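Local coordinates for carboxypeptidase A (Helicoverpa armigera, PDB 1JQG), which probably removes C-terminal residues from peptides as a zinc-dependent metallocarboxypeptidase of the M14 family, produced as a proenzyme in the insect midgut, at residues A[171-176]-A[296-301]; A[178-183]-A[252-257]; A[302-307]-A[364-369]; A[312-317]-A[377-382]; A[319-324]-A[352-357]. All coordinates share one frame; numbering follows the deposited sequence.

Contact 1: A[171-176]-A[296-301]; sequences KPVVMM and RNRMAL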
# COMPACT_ATOMS: atom_id res chain seq x y z
N LYS A 171 13.41 23.16 7.80
CA LYS A 171 13.42 22.07 6.83
C LYS A 171 12.07 21.36 6.80
O LYS A 171 11.50 20.98 7.83
CB LYS A 171 14.53 21.05 7.11
CG LYS A 171 15.94 21.65 7.10
CD LYS A 171 17.05 20.75 7.58
CE LYS A 171 17.06 19.44 6.82
NZ LYS A 171 18.23 18.63 7.27
N PRO A 172 11.55 21.09 5.62
CA PRO A 172 10.31 20.36 5.45
C PRO A 172 10.44 18.88 5.78
O PRO A 172 11.51 18.32 5.59
CB PRO A 172 9.99 20.53 3.94
CG PRO A 172 11.32 20.68 3.33
CD PRO A 172 12.11 21.52 4.32
N VAL A 173 9.37 18.23 6.18
CA VAL A 173 9.32 16.79 6.43
C VAL A 173 8.52 16.01 5.37
O VAL A 173 7.43 16.42 4.91
CB VAL A 173 8.66 16.54 7.79
CG1 VAL A 173 8.51 15.07 8.15
CG2 VAL A 173 9.48 17.20 8.89
N VAL A 174 9.06 14.92 4.92
CA VAL A 174 8.45 14.01 3.97
C VAL A 174 8.21 12.64 4.62
O VAL A 174 9.16 11.98 5.04
CB VAL A 174 9.33 13.84 2.71
CG1 VAL A 174 8.75 12.79 1.77
CG2 VAL A 174 9.50 15.19 2.03
N MET A 175 6.94 12.29 4.81
CA MET A 175 6.64 11.00 5.45
C MET A 175 6.37 9.98 4.36
O MET A 175 5.70 10.25 3.38
CB MET A 175 5.49 11.11 6.47
CG MET A 175 5.44 9.91 7.40
SD MET A 175 4.16 10.01 8.61
CE MET A 175 3.90 8.26 8.96
N MET A 176 6.81 8.76 4.60
CA MET A 176 6.56 7.64 3.66
C MET A 176 6.28 6.35 4.41
O MET A 176 6.83 6.09 5.48
CB MET A 176 7.82 7.56 2.83
CG MET A 176 7.88 6.50 1.77
SD MET A 176 9.63 6.31 1.29
CE MET A 176 10.08 8.01 1.07
N ARG A 296 3.19 17.70 12.29
CA ARG A 296 2.22 18.33 11.39
C ARG A 296 2.58 19.79 11.12
O ARG A 296 2.16 20.32 10.10
CB ARG A 296 0.79 18.27 11.96
CG ARG A 296 0.63 18.96 13.31
CD ARG A 296 -0.77 18.83 13.85
NE ARG A 296 -0.84 18.96 15.31
CZ ARG A 296 -1.81 18.44 16.05
NH1 ARG A 296 -2.77 17.76 15.40
NH2 ARG A 296 -1.79 18.59 17.37
N ASN A 297 3.37 20.38 12.01
CA ASN A 297 3.84 21.75 11.89
C ASN A 297 4.69 22.02 10.66
O ASN A 297 4.69 23.12 10.13
CB ASN A 297 4.68 22.11 13.13
CG ASN A 297 5.00 23.60 13.17
OD1 ASN A 297 4.14 24.49 13.19
ND2 ASN A 297 6.31 23.85 13.19
N ARG A 298 5.40 21.02 10.15
CA ARG A 298 6.22 21.19 8.97
C ARG A 298 6.23 20.04 7.96
O ARG A 298 7.12 19.99 7.10
CB ARG A 298 7.65 21.54 9.41
CG ARG A 298 8.35 20.41 10.18
CD ARG A 298 9.61 21.00 10.83
NE ARG A 298 10.33 20.00 11.57
CZ ARG A 298 11.40 19.33 11.21
NH1 ARG A 298 11.93 19.57 10.00
NH2 ARG A 298 11.96 18.42 12.02
N MET A 299 5.25 19.17 7.98
CA MET A 299 5.12 18.08 7.02
C MET A 299 4.71 18.59 5.64
O MET A 299 3.61 19.15 5.53
CB MET A 299 4.07 17.04 7.46
CG MET A 299 4.12 15.76 6.62
SD MET A 299 3.09 14.43 7.18
CE MET A 299 3.93 13.97 8.72
N ALA A 300 5.60 18.41 4.65
CA ALA A 300 5.29 18.91 3.31
C ALA A 300 4.66 17.84 2.41
O ALA A 300 3.85 18.22 1.55
CB ALA A 300 6.53 19.47 2.61
N LEU A 301 5.03 16.58 2.59
CA LEU A 301 4.54 15.53 1.70
C LEU A 301 4.34 14.21 2.48
O LEU A 301 5.17 13.90 3.37
CB LEU A 301 5.54 15.24 0.56
CG LEU A 301 5.18 14.18 -0.46
CD1 LEU A 301 3.89 14.44 -1.26
CD2 LEU A 301 6.33 14.02 -1.45
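Backbone bonds carry most of the meeting between Val173 and the chain running from Arg298 to Leu301. Val173 N gives its hydrogen to Arg298 O at 3.0 Å, and Val173 O accepts from Ala300 N at 2.7 Å. A weak bond from Leu301 N also reaches Val173 O, so one carbonyl serves two successive amides. Met175 N then donates to Leu301 O at 2.8 Å. Val173 therefore pairs with Met299 but Val174 with Leu301, leaving Ala300 as the extra residue of a beta bulge.

The one side-chain bond is made by Arg298, whose NH1 meets Lys171 O at 2.6 Å with the oxygen in the guanidinium plane. CG of Arg298 stands between its backbone N and carbonyl carbon (chi1 65°), and from there the chain extends across Val173 at about a right angle, so that Val173 CG2 lies over one guanidinium face, 3.6 Å from NH1. Asp212 forms a salt bridge with the same NH1.

Apolar contacts fill both sides. Met299, bent at its last torsion, brings CE to 4.0 Å from Met175 CB on the side of Val173; Val174 CG1 meets Leu301 CD2 at 4.2 Å on the side of helix 402-421. This bulged parallel pair belongs to the central mixed beta-sheet of the alpha/beta fold of zinc carboxypeptidases.

Contact 2: A[178-183]-A[252-257]; sequences SLLHCR and DLNRNF. With ZN (zinc ion), chain B.
His181 bridges the zinc ion and Asp252 through the two nitrogens of its ring. CB, with CG beside the backbone N (chi1 -76°), sets the ring so that ND1 binds the zinc ion at 2.2 Å. CE1 lies 3.6 Å from Asn254 CB, while CD2 is 3.4 Å from Asp252 OD2. At the tip, NE2 donates to Asp252 OD2 at 2.6 Å; the oxygen lies in the ring plane and is met on its syn side, somewhat out of the carboxylate plane, the two planes standing 52° apart. From the opposite face of the carboxylate, Asn254 N gives OD2 a second bond at 3.1 Å, closing an Asx turn, and Arg235 forms a salt bridge with OD1. The ring's rotation is set by the zinc ion and by a carboxylate itself held. Leu180 CD1 packs on Leu253 CB at 3.9 Å, and a water joins Leu180 O to Leu253 N. With Glu184 and His306 as fellow ligands, His181 belongs to the HxxE zinc-binding motif of M14 carboxypeptidases.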
# COMPACT_ATOMS: atom_id res chain seq x y z
N SER A 178 4.62 1.99 4.01
CA SER A 178 4.25 0.86 3.20
C SER A 178 3.74 -0.30 4.05
O SER A 178 3.83 -0.25 5.26
CB SER A 178 5.41 0.40 2.28
OG SER A 178 6.53 -0.08 3.00
N LEU A 179 3.14 -1.29 3.38
CA LEU A 179 2.64 -2.48 4.03
C LEU A 179 1.48 -2.26 4.98
O LEU A 179 1.21 -3.06 5.84
CB LEU A 179 3.77 -3.26 4.69
CG LEU A 179 4.73 -4.03 3.75
CD1 LEU A 179 5.76 -4.84 4.52
CD2 LEU A 179 4.03 -4.95 2.76
N LEU A 180 0.67 -1.24 4.76
CA LEU A 180 -0.55 -0.98 5.50
C LEU A 180 -1.52 -2.15 5.23
O LEU A 180 -2.17 -2.65 6.15
CB LEU A 180 -1.13 0.38 5.13
CG LEU A 180 -2.24 0.92 6.04
CD1 LEU A 180 -1.71 1.11 7.42
CD2 LEU A 180 -2.89 2.20 5.54
N HIS A 181 -1.61 -2.55 3.97
CA HIS A 181 -2.29 -3.75 3.53
C HIS A 181 -1.22 -4.81 3.33
O HIS A 181 -0.47 -4.90 2.33
CB HIS A 181 -3.05 -3.48 2.24
CG HIS A 181 -4.31 -2.72 2.42
ND1 HIS A 181 -4.86 -1.87 1.55
CD2 HIS A 181 -5.23 -2.65 3.41
CE1 HIS A 181 -5.97 -1.27 1.81
NE2 HIS A 181 -6.22 -1.76 3.01
N CYS A 182 -1.07 -5.69 4.31
CA CYS A 182 -0.02 -6.68 4.38
C CYS A 182 0.22 -7.57 3.20
O CYS A 182 1.35 -8.05 3.04
CB CYS A 182 -0.30 -7.41 5.67
SG CYS A 182 -1.93 -8.11 5.91
N ARG A 183 -0.72 -7.78 2.31
CA ARG A 183 -0.55 -8.65 1.15
C ARG A 183 0.14 -7.95 -0.02
O ARG A 183 0.56 -8.58 -1.00
CB ARG A 183 -1.85 -9.20 0.61
CG ARG A 183 -2.86 -8.21 0.11
CD ARG A 183 -4.19 -8.87 -0.21
NE ARG A 183 -5.10 -7.97 -0.95
CZ ARG A 183 -6.36 -8.31 -1.21
NH1 ARG A 183 -6.84 -9.48 -0.84
NH2 ARG A 183 -7.17 -7.54 -1.89
N ASP A 252 -9.73 -3.38 8.30
CA ASP A 252 -9.02 -2.75 7.18
C ASP A 252 -8.46 -1.40 7.68
O ASP A 252 -9.20 -0.44 7.88
CB ASP A 252 -9.97 -2.51 6.02
CG ASP A 252 -9.30 -2.01 4.77
OD1 ASP A 252 -9.98 -2.02 3.72
OD2 ASP A 252 -8.10 -1.61 4.83
N LEU A 253 -7.13 -1.38 7.85
CA LEU A 253 -6.50 -0.15 8.40
C LEU A 253 -6.62 1.07 7.53
O LEU A 253 -6.57 2.21 7.97
CB LEU A 253 -5.03 -0.42 8.69
CG LEU A 253 -4.71 -1.45 9.78
CD1 LEU A 253 -3.20 -1.67 9.86
CD2 LEU A 253 -5.26 -0.98 11.14
N ASN A 254 -6.89 0.89 6.23
CA ASN A 254 -7.05 2.01 5.31
C ASN A 254 -8.48 2.50 5.32
O ASN A 254 -8.93 3.24 4.44
CB ASN A 254 -6.57 1.64 3.91
CG ASN A 254 -5.99 2.87 3.18
OD1 ASN A 254 -5.64 3.86 3.83
ND2 ASN A 254 -5.89 2.85 1.86
N ARG A 255 -9.25 2.09 6.31
CA ARG A 255 -10.63 2.51 6.49
C ARG A 255 -10.83 2.91 7.96
O ARG A 255 -11.91 3.25 8.42
CB ARG A 255 -11.63 1.45 6.11
CG ARG A 255 -11.45 0.74 4.78
CD ARG A 255 -12.04 1.59 3.66
NE ARG A 255 -11.72 0.98 2.38
CZ ARG A 255 -12.58 0.85 1.38
NH1 ARG A 255 -13.83 1.29 1.52
NH2 ARG A 255 -12.15 0.27 0.26
N ASN A 256 -9.76 2.87 8.74
CA ASN A 256 -9.76 3.18 10.15
C ASN A 256 -9.24 4.58 10.50
O ASN A 256 -9.04 4.92 11.68
CB ASN A 256 -8.90 2.12 10.85
CG ASN A 256 -9.25 2.00 12.33
OD1 ASN A 256 -10.40 1.75 12.65
ND2 ASN A 256 -8.21 2.16 13.14
N PHE A 257 -9.07 5.45 9.50
CA PHE A 257 -8.59 6.82 9.77
C PHE A 257 -9.72 7.82 9.90
O PHE A 257 -10.80 7.57 9.41
CB PHE A 257 -7.61 7.29 8.70
CG PHE A 257 -6.26 6.63 8.79
CD1 PHE A 257 -6.05 5.34 8.33
CD2 PHE A 257 -5.18 7.30 9.37
CE1 PHE A 257 -4.82 4.74 8.45
CE2 PHE A 257 -3.93 6.72 9.49
CZ PHE A 257 -3.74 5.42 9.01
ZN ZN B . -3.96 -1.31 -0.42
O HOH W 1 -4.78 -3.31 6.72
O HOH W 2 -5.70 -0.59 -1.99

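Contact 3: A[302-307]-A[364-369]; sequences YLDIHS and GGASDY. With ZN (zinc ion), chain B.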
# COMPACT_ATOMS: atom_id res chain seq x y z
N TYR A 302 3.22 13.58 2.16
CA TYR A 302 2.88 12.31 2.78
C TYR A 302 2.54 11.28 1.70
O TYR A 302 1.67 11.55 0.86
CB TYR A 302 1.69 12.46 3.73
CG TYR A 302 1.19 11.19 4.36
CD1 TYR A 302 1.73 10.73 5.55
CD2 TYR A 302 0.17 10.43 3.76
CE1 TYR A 302 1.29 9.58 6.18
CE2 TYR A 302 -0.29 9.26 4.38
CZ TYR A 302 0.28 8.86 5.60
OH TYR A 302 -0.17 7.70 6.15
N LEU A 303 3.17 10.11 1.77
CA LEU A 303 2.98 9.08 0.78
C LEU A 303 2.60 7.74 1.41
O LEU A 303 3.33 7.15 2.19
CB LEU A 303 4.21 8.93 -0.13
CG LEU A 303 4.68 10.17 -0.89
CD1 LEU A 303 5.96 9.92 -1.67
CD2 LEU A 303 3.60 10.70 -1.82
N ASP A 304 1.45 7.22 1.04
CA ASP A 304 0.98 5.90 1.47
C ASP A 304 1.13 4.96 0.28
O ASP A 304 0.32 5.02 -0.66
CB ASP A 304 -0.48 6.00 1.93
CG ASP A 304 -0.99 4.71 2.55
OD1 ASP A 304 -0.21 3.81 2.87
OD2 ASP A 304 -2.23 4.61 2.73
N ILE A 305 2.16 4.14 0.32
CA ILE A 305 2.49 3.26 -0.79
C ILE A 305 1.72 1.96 -0.77
O ILE A 305 1.97 1.07 0.05
CB ILE A 305 4.03 3.02 -0.89
CG1 ILE A 305 4.71 4.41 -1.05
CG2 ILE A 305 4.41 2.16 -2.08
CD1 ILE A 305 6.22 4.38 -1.05
N HIS A 306 0.88 1.77 -1.78
CA HIS A 306 0.14 0.55 -1.97
C HIS A 306 0.50 -0.09 -3.32
O HIS A 306 1.29 0.35 -4.12
CB HIS A 306 -1.39 0.81 -1.99
CG HIS A 306 -1.91 1.28 -0.68
ND1 HIS A 306 -2.57 0.49 0.20
CD2 HIS A 306 -1.90 2.46 -0.01
CE1 HIS A 306 -3.00 1.03 1.28
NE2 HIS A 306 -2.56 2.27 1.18
N SER A 307 -0.10 -1.26 -3.49
CA SER A 307 -0.08 -2.08 -4.62
C SER A 307 -1.43 -2.84 -4.83
O SER A 307 -2.20 -2.94 -3.87
CB SER A 307 0.97 -3.20 -4.74
OG SER A 307 0.63 -4.35 -3.98
N GLY A 364 -11.88 6.92 5.39
CA GLY A 364 -10.98 6.38 6.42
C GLY A 364 -9.57 6.12 5.90
O GLY A 364 -8.84 5.40 6.57
N GLY A 365 -9.19 6.68 4.76
CA GLY A 365 -7.90 6.42 4.19
C GLY A 365 -6.82 7.25 4.86
O GLY A 365 -7.02 8.35 5.38
N ALA A 366 -5.62 6.71 4.88
CA ALA A 366 -4.46 7.33 5.53
C ALA A 366 -4.07 8.63 4.86
O ALA A 366 -3.93 9.67 5.51
CB ALA A 366 -3.30 6.34 5.46
N SER A 367 -3.92 8.65 3.54
CA SER A 367 -3.54 9.86 2.81
C SER A 367 -4.55 10.99 2.97
O SER A 367 -4.15 12.16 3.01
CB SER A 367 -3.25 9.57 1.34
OG SER A 367 -4.33 9.08 0.59
N ASP A 368 -5.84 10.66 3.05
CA ASP A 368 -6.87 11.67 3.26
C ASP A 368 -6.77 12.36 4.62
O ASP A 368 -6.97 13.57 4.73
CB ASP A 368 -8.27 11.06 3.09
CG ASP A 368 -8.68 10.92 1.65
OD1 ASP A 368 -9.73 10.32 1.36
OD2 ASP A 368 -7.97 11.33 0.72
N TYR A 369 -6.47 11.57 5.66
CA TYR A 369 -6.35 12.08 7.00
C TYR A 369 -5.12 12.99 7.14
O TYR A 369 -5.26 14.09 7.69
CB TYR A 369 -6.33 10.97 8.06
CG TYR A 369 -6.03 11.47 9.47
CD1 TYR A 369 -7.04 11.95 10.30
CD2 TYR A 369 -4.75 11.49 10.00
CE1 TYR A 369 -6.82 12.42 11.57
CE2 TYR A 369 -4.46 11.95 11.26
CZ TYR A 369 -5.51 12.41 12.04
OH TYR A 369 -5.22 12.86 13.30
ZN ZN B . -3.96 -1.31 -0.42
O HOH W 3 -4.11 5.93 1.47
O HOH W 2 -5.70 -0.59 -1.99
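Ala366 presents its CB to two side chains of the facing strand, 3.4 Å from Asp304 OD2 and 3.5 Å from Tyr302 OH. Tyr302 and Asp304, two residues apart, both point at the helix start with CG anti to the backbone N (chi1 176° and -173°), and the tyrosine ring brings CE2 obliquely to within 3.7 Å of Ser367 CA. The Asp304 carboxylate is turned so that His306 NE2, 2.8 Å from OD2, approaches from above its plane, while OD2 lies close to the imidazole plane. A water also donates to OD2 at 2.6 Å and weakly accepts from Ser367 N; Gln177 holds OD1. His306 ND1 binds the zinc ion at 2.4 Å. With an alanine in place of Asp304, His306 NE2 would probably lose its acceptor and the zinc-binding ring would be freer to turn. Strand 299-307 runs here between strands 173-178 and 377-383, with helix 366-373 packed against it and Tyr302 also touching helix 283-294.

Contact 4: A[312-317]-A[377-382]; sequences ILYGYG and FSYTYE
Ile312 lies between two tyrosines of the facing strand. Its CG1 sits over the face of the Tyr381 ring in a CH-pi contact, 4.2 Å from the centroid and 9° off the normal, while CG2, anti to the backbone N, comes to 3.7 Å from Tyr379 CD2. Tyr314 lies alongside Tyr379 and points the same way, its CB 3.8 Å from Tyr379 CD2. Beyond these apolar contacts the Tyr379 hydroxyl is bonded to Leu328 O. A serine in place of Tyr379 would probably open a gap between Ile312 and Tyr314 and leave Leu328 O without this partner.

On the other side of the sheet Leu313 CB packs on Thr380 CG2 at 3.6 Å, and Leu313 CD2 crosses to Glu382 CG at 3.7 Å. Between the two faces the backbones of Leu313 and Thr380 form a hydrogen-bonded antiparallel pair: Leu313 N to Thr380 O is 3.2 Å, and Thr380 N to Leu313 O is 3.0 Å. At the polar edge stands Glu382, predicted to be the proton donor or acceptor, its side chain about 5 Å from the zinc ion. The pairing is thus an antiparallel step in the mixed sheet of the M14 carboxypeptidase fold, next to its active site.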
# COMPACT_ATOMS: atom_id res chain seq x y z
N ILE A 312 -1.30 7.21 -9.20
CA ILE A 312 -1.06 8.11 -8.07
C ILE A 312 -2.34 8.87 -7.77
O ILE A 312 -2.74 9.57 -8.69
CB ILE A 312 0.06 9.11 -8.42
CG1 ILE A 312 1.40 8.37 -8.62
CG2 ILE A 312 0.33 10.21 -7.42
CD1 ILE A 312 2.45 9.20 -9.30
N LEU A 313 -3.00 8.59 -6.63
CA LEU A 313 -4.30 9.20 -6.32
C LEU A 313 -4.19 10.20 -5.16
O LEU A 313 -3.22 10.18 -4.39
CB LEU A 313 -5.34 8.15 -5.89
CG LEU A 313 -5.56 6.99 -6.87
CD1 LEU A 313 -5.68 7.44 -8.33
CD2 LEU A 313 -4.44 5.96 -6.85
N TYR A 314 -5.20 11.02 -5.08
CA TYR A 314 -5.32 12.06 -4.06
C TYR A 314 -6.76 12.48 -3.97
O TYR A 314 -7.65 11.88 -4.58
CB TYR A 314 -4.47 13.29 -4.46
CG TYR A 314 -4.95 13.93 -5.79
CD1 TYR A 314 -6.05 14.80 -5.81
CD2 TYR A 314 -4.29 13.64 -7.00
CE1 TYR A 314 -6.49 15.36 -7.02
CE2 TYR A 314 -4.74 14.20 -8.21
CZ TYR A 314 -5.84 15.06 -8.22
OH TYR A 314 -6.29 15.59 -9.39
N GLY A 315 -6.98 13.51 -3.20
CA GLY A 315 -8.31 14.10 -3.09
C GLY A 315 -8.81 14.04 -1.72
O GLY A 315 -8.30 14.76 -0.87
N TYR A 316 -9.75 13.20 -1.68
CA TYR A 316 -10.51 12.78 -0.55
C TYR A 316 -11.41 11.69 -1.17
O TYR A 316 -12.13 11.90 -2.12
CB TYR A 316 -11.25 13.97 0.08
CG TYR A 316 -10.35 14.87 0.98
CD1 TYR A 316 -9.37 14.31 1.84
CD2 TYR A 316 -10.50 16.25 0.93
CE1 TYR A 316 -8.56 15.15 2.65
CE2 TYR A 316 -9.70 17.09 1.73
CZ TYR A 316 -8.74 16.54 2.58
OH TYR A 316 -7.97 17.37 3.35
N GLY A 317 -11.37 10.49 -0.65
CA GLY A 317 -12.16 9.33 -1.21
C GLY A 317 -13.62 9.69 -1.57
O GLY A 317 -14.34 8.89 -2.23
N PHE A 377 0.24 18.33 0.60
CA PHE A 377 0.35 17.40 -0.52
C PHE A 377 0.39 15.99 0.03
O PHE A 377 1.27 15.65 0.84
CB PHE A 377 1.60 17.70 -1.34
CG PHE A 377 1.68 19.12 -1.83
CD1 PHE A 377 2.43 20.06 -1.14
CD2 PHE A 377 0.96 19.54 -2.92
CE1 PHE A 377 2.52 21.37 -1.56
CE2 PHE A 377 1.02 20.86 -3.35
CZ PHE A 377 1.80 21.76 -2.68
N SER A 378 -0.56 15.15 -0.36
CA SER A 378 -0.65 13.78 0.15
C SER A 378 -1.21 12.86 -0.92
O SER A 378 -2.24 13.00 -1.56
CB SER A 378 -1.48 13.76 1.43
OG SER A 378 -1.58 12.51 2.03
N TYR A 379 -0.48 11.81 -1.23
CA TYR A 379 -0.88 10.83 -2.23
C TYR A 379 -0.91 9.41 -1.67
O TYR A 379 -0.20 9.03 -0.71
CB TYR A 379 0.07 10.93 -3.45
CG TYR A 379 0.16 12.35 -4.03
CD1 TYR A 379 1.16 13.20 -3.54
CD2 TYR A 379 -0.71 12.82 -5.00
CE1 TYR A 379 1.26 14.48 -4.02
CE2 TYR A 379 -0.55 14.10 -5.50
CZ TYR A 379 0.42 14.94 -5.00
OH TYR A 379 0.57 16.23 -5.43
N THR A 380 -1.64 8.56 -2.35
CA THR A 380 -1.66 7.12 -2.14
C THR A 380 -1.14 6.46 -3.42
O THR A 380 -1.77 6.59 -4.46
CB THR A 380 -3.05 6.64 -1.77
OG1 THR A 380 -3.08 5.23 -2.11
CG2 THR A 380 -4.19 7.30 -2.54
N TYR A 381 0.06 5.88 -3.36
CA TYR A 381 0.68 5.25 -4.50
C TYR A 381 0.12 3.86 -4.71
O TYR A 381 -0.17 3.12 -3.80
CB TYR A 381 2.20 5.11 -4.33
CG TYR A 381 3.03 6.24 -4.89
CD1 TYR A 381 2.89 7.54 -4.49
CD2 TYR A 381 3.99 5.98 -5.84
CE1 TYR A 381 3.66 8.57 -5.01
CE2 TYR A 381 4.79 6.98 -6.39
CZ TYR A 381 4.62 8.27 -5.96
OH TYR A 381 5.40 9.30 -6.45
N GLU A 382 -0.06 3.51 -5.97
CA GLU A 382 -0.49 2.18 -6.38
C GLU A 382 0.59 1.67 -7.33
O GLU A 382 0.49 2.04 -8.48
CB GLU A 382 -1.86 2.20 -7.05
CG GLU A 382 -3.00 2.66 -6.14
CD GLU A 382 -3.36 1.60 -5.10
OE1 GLU A 382 -3.10 0.42 -5.40
OE2 GLU A 382 -3.90 1.92 -4.01

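Contact 5: A[319-324]-A[352-357]; sequences GVLPSN and VGNIFH
Gly319 O is turned toward the His357 ring, but at 4.2 Å from NE2 the two make only a distant polar approach, and packing does the rest. Gly319 CA rests obliquely against Phe356, 3.4 Å from its CB and 3.6 Å from its CG. Any CB on Gly319 would come tight against Phe356 CD2, and the backbone angles there (phi 108°) independently call for glycine.

The loop 319-324 follows strand 311-314 and leads into helix 325-340, after which the chain returns as strand 351-354, parallel to 311-314 and next to it at the border of the sheet: a beta-alpha-beta crossover whose outgoing loop here touches the end of the returning strand. Backbone bonds tie Tyr314 to Gly353 of the returning strand and to Ile355 at the start of the helix.

Leu321 makes the second patch of packing. With CG beside the backbone N, it sends CD1 straight on and turns its other branch, CD2, obliquely onto the Asn354 side chain, 3.7 Å from Asn354 CG and 3.9 Å from Asn354 CB. Asn354 occupies the N-cap position of helix 355-358.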
# COMPACT_ATOMS: atom_id res chain seq x y z
N GLY A 319 -15.11 12.18 -3.18
CA GLY A 319 -15.28 12.88 -4.43
C GLY A 319 -14.99 14.37 -4.34
O GLY A 319 -14.71 14.91 -5.41
N VAL A 320 -15.10 14.99 -3.18
CA VAL A 320 -14.89 16.40 -3.00
C VAL A 320 -13.39 16.69 -3.12
O VAL A 320 -12.57 15.98 -2.54
CB VAL A 320 -15.37 16.89 -1.61
CG1 VAL A 320 -15.05 18.38 -1.52
CG2 VAL A 320 -16.84 16.66 -1.39
N LEU A 321 -13.05 17.71 -3.87
CA LEU A 321 -11.68 18.10 -4.14
C LEU A 321 -11.21 19.16 -3.17
O LEU A 321 -11.96 20.03 -2.74
CB LEU A 321 -11.54 18.61 -5.58
CG LEU A 321 -11.83 17.60 -6.71
CD1 LEU A 321 -11.64 18.31 -8.03
CD2 LEU A 321 -10.92 16.38 -6.58
N PRO A 322 -9.93 19.12 -2.79
CA PRO A 322 -9.36 20.11 -1.87
C PRO A 322 -9.06 21.41 -2.58
O PRO A 322 -8.96 21.43 -3.82
CB PRO A 322 -8.08 19.42 -1.40
CG PRO A 322 -7.69 18.43 -2.43
CD PRO A 322 -8.97 18.05 -3.13
N SER A 323 -8.74 22.45 -1.81
CA SER A 323 -8.47 23.79 -2.38
C SER A 323 -7.33 23.78 -3.36
O SER A 323 -7.36 24.47 -4.36
CB SER A 323 -8.19 24.77 -1.23
OG SER A 323 -9.22 24.56 -0.25
N ASN A 324 -6.25 23.06 -3.08
CA ASN A 324 -5.06 23.02 -3.93
C ASN A 324 -5.09 21.84 -4.91
O ASN A 324 -4.05 21.25 -5.21
CB ASN A 324 -3.82 22.98 -3.05
CG ASN A 324 -3.71 21.71 -2.20
OD1 ASN A 324 -2.61 21.27 -1.84
ND2 ASN A 324 -4.83 21.09 -1.86
N VAL A 352 -2.99 9.46 -13.07
CA VAL A 352 -3.07 10.45 -12.04
C VAL A 352 -4.52 10.92 -11.87
O VAL A 352 -5.22 11.19 -12.82
CB VAL A 352 -2.15 11.67 -12.33
CG1 VAL A 352 -2.14 12.57 -11.08
CG2 VAL A 352 -0.70 11.24 -12.58
N GLY A 353 -4.98 11.10 -10.65
CA GLY A 353 -6.28 11.63 -10.41
C GLY A 353 -6.84 11.47 -8.99
O GLY A 353 -6.20 10.93 -8.10
N ASN A 354 -8.06 11.95 -8.81
CA ASN A 354 -8.82 11.81 -7.58
C ASN A 354 -9.20 10.34 -7.33
O ASN A 354 -9.54 9.66 -8.29
CB ASN A 354 -10.04 12.75 -7.67
CG ASN A 354 -10.94 12.67 -6.46
OD1 ASN A 354 -10.59 13.25 -5.46
ND2 ASN A 354 -12.04 11.94 -6.53
N ILE A 355 -9.23 9.93 -6.08
CA ILE A 355 -9.52 8.62 -5.60
C ILE A 355 -10.91 8.15 -6.01
O ILE A 355 -11.02 7.09 -6.60
CB ILE A 355 -9.41 8.49 -4.06
CG1 ILE A 355 -7.97 8.76 -3.62
CG2 ILE A 355 -9.82 7.09 -3.60
CD1 ILE A 355 -7.77 8.84 -2.11
N PHE A 356 -11.93 8.98 -5.73
CA PHE A 356 -13.30 8.69 -6.07
C PHE A 356 -13.49 8.57 -7.58
O PHE A 356 -14.27 7.72 -7.99
CB PHE A 356 -14.22 9.79 -5.53
CG PHE A 356 -15.68 9.61 -5.80
CD1 PHE A 356 -16.50 8.91 -4.94
CD2 PHE A 356 -16.26 10.18 -6.94
CE1 PHE A 356 -17.85 8.75 -5.21
CE2 PHE A 356 -17.60 10.02 -7.23
CZ PHE A 356 -18.39 9.29 -6.36
N HIS A 357 -12.86 9.44 -8.35
CA HIS A 357 -12.99 9.52 -9.77
C HIS A 357 -12.37 8.35 -10.48
O HIS A 357 -12.98 7.83 -11.42
CB HIS A 357 -12.39 10.82 -10.33
CG HIS A 357 -13.13 12.06 -9.93
ND1 HIS A 357 -14.49 12.05 -9.61
CD2 HIS A 357 -12.74 13.35 -9.83
CE1 HIS A 357 -14.88 13.27 -9.30
NE2 HIS A 357 -13.84 14.08 -9.43

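Contacts 1 and 4 are strand pairings of the central sheet, and contact 3 packs a helix on strand 299-307, which contact 1 also uses; a probable hydrogen bond from His306 N to Tyr381 O (2.6 Å) joins contacts 3 and 4. Contact 5 continues to the border strand, its centre 8 Å from that of contact 4. Contacts 2 and 3 share the zinc ion and a water bound to it, and Asn254 OD1 probably bonds to Ala366 N at 3.0 Å. Contact 4 adds Glu382, its side chain about 3 Å from that of His306. Contact 1 lies farther from the zinc ion, but joins contact 3 through Met175 O and Leu303 N at 3.0 Å.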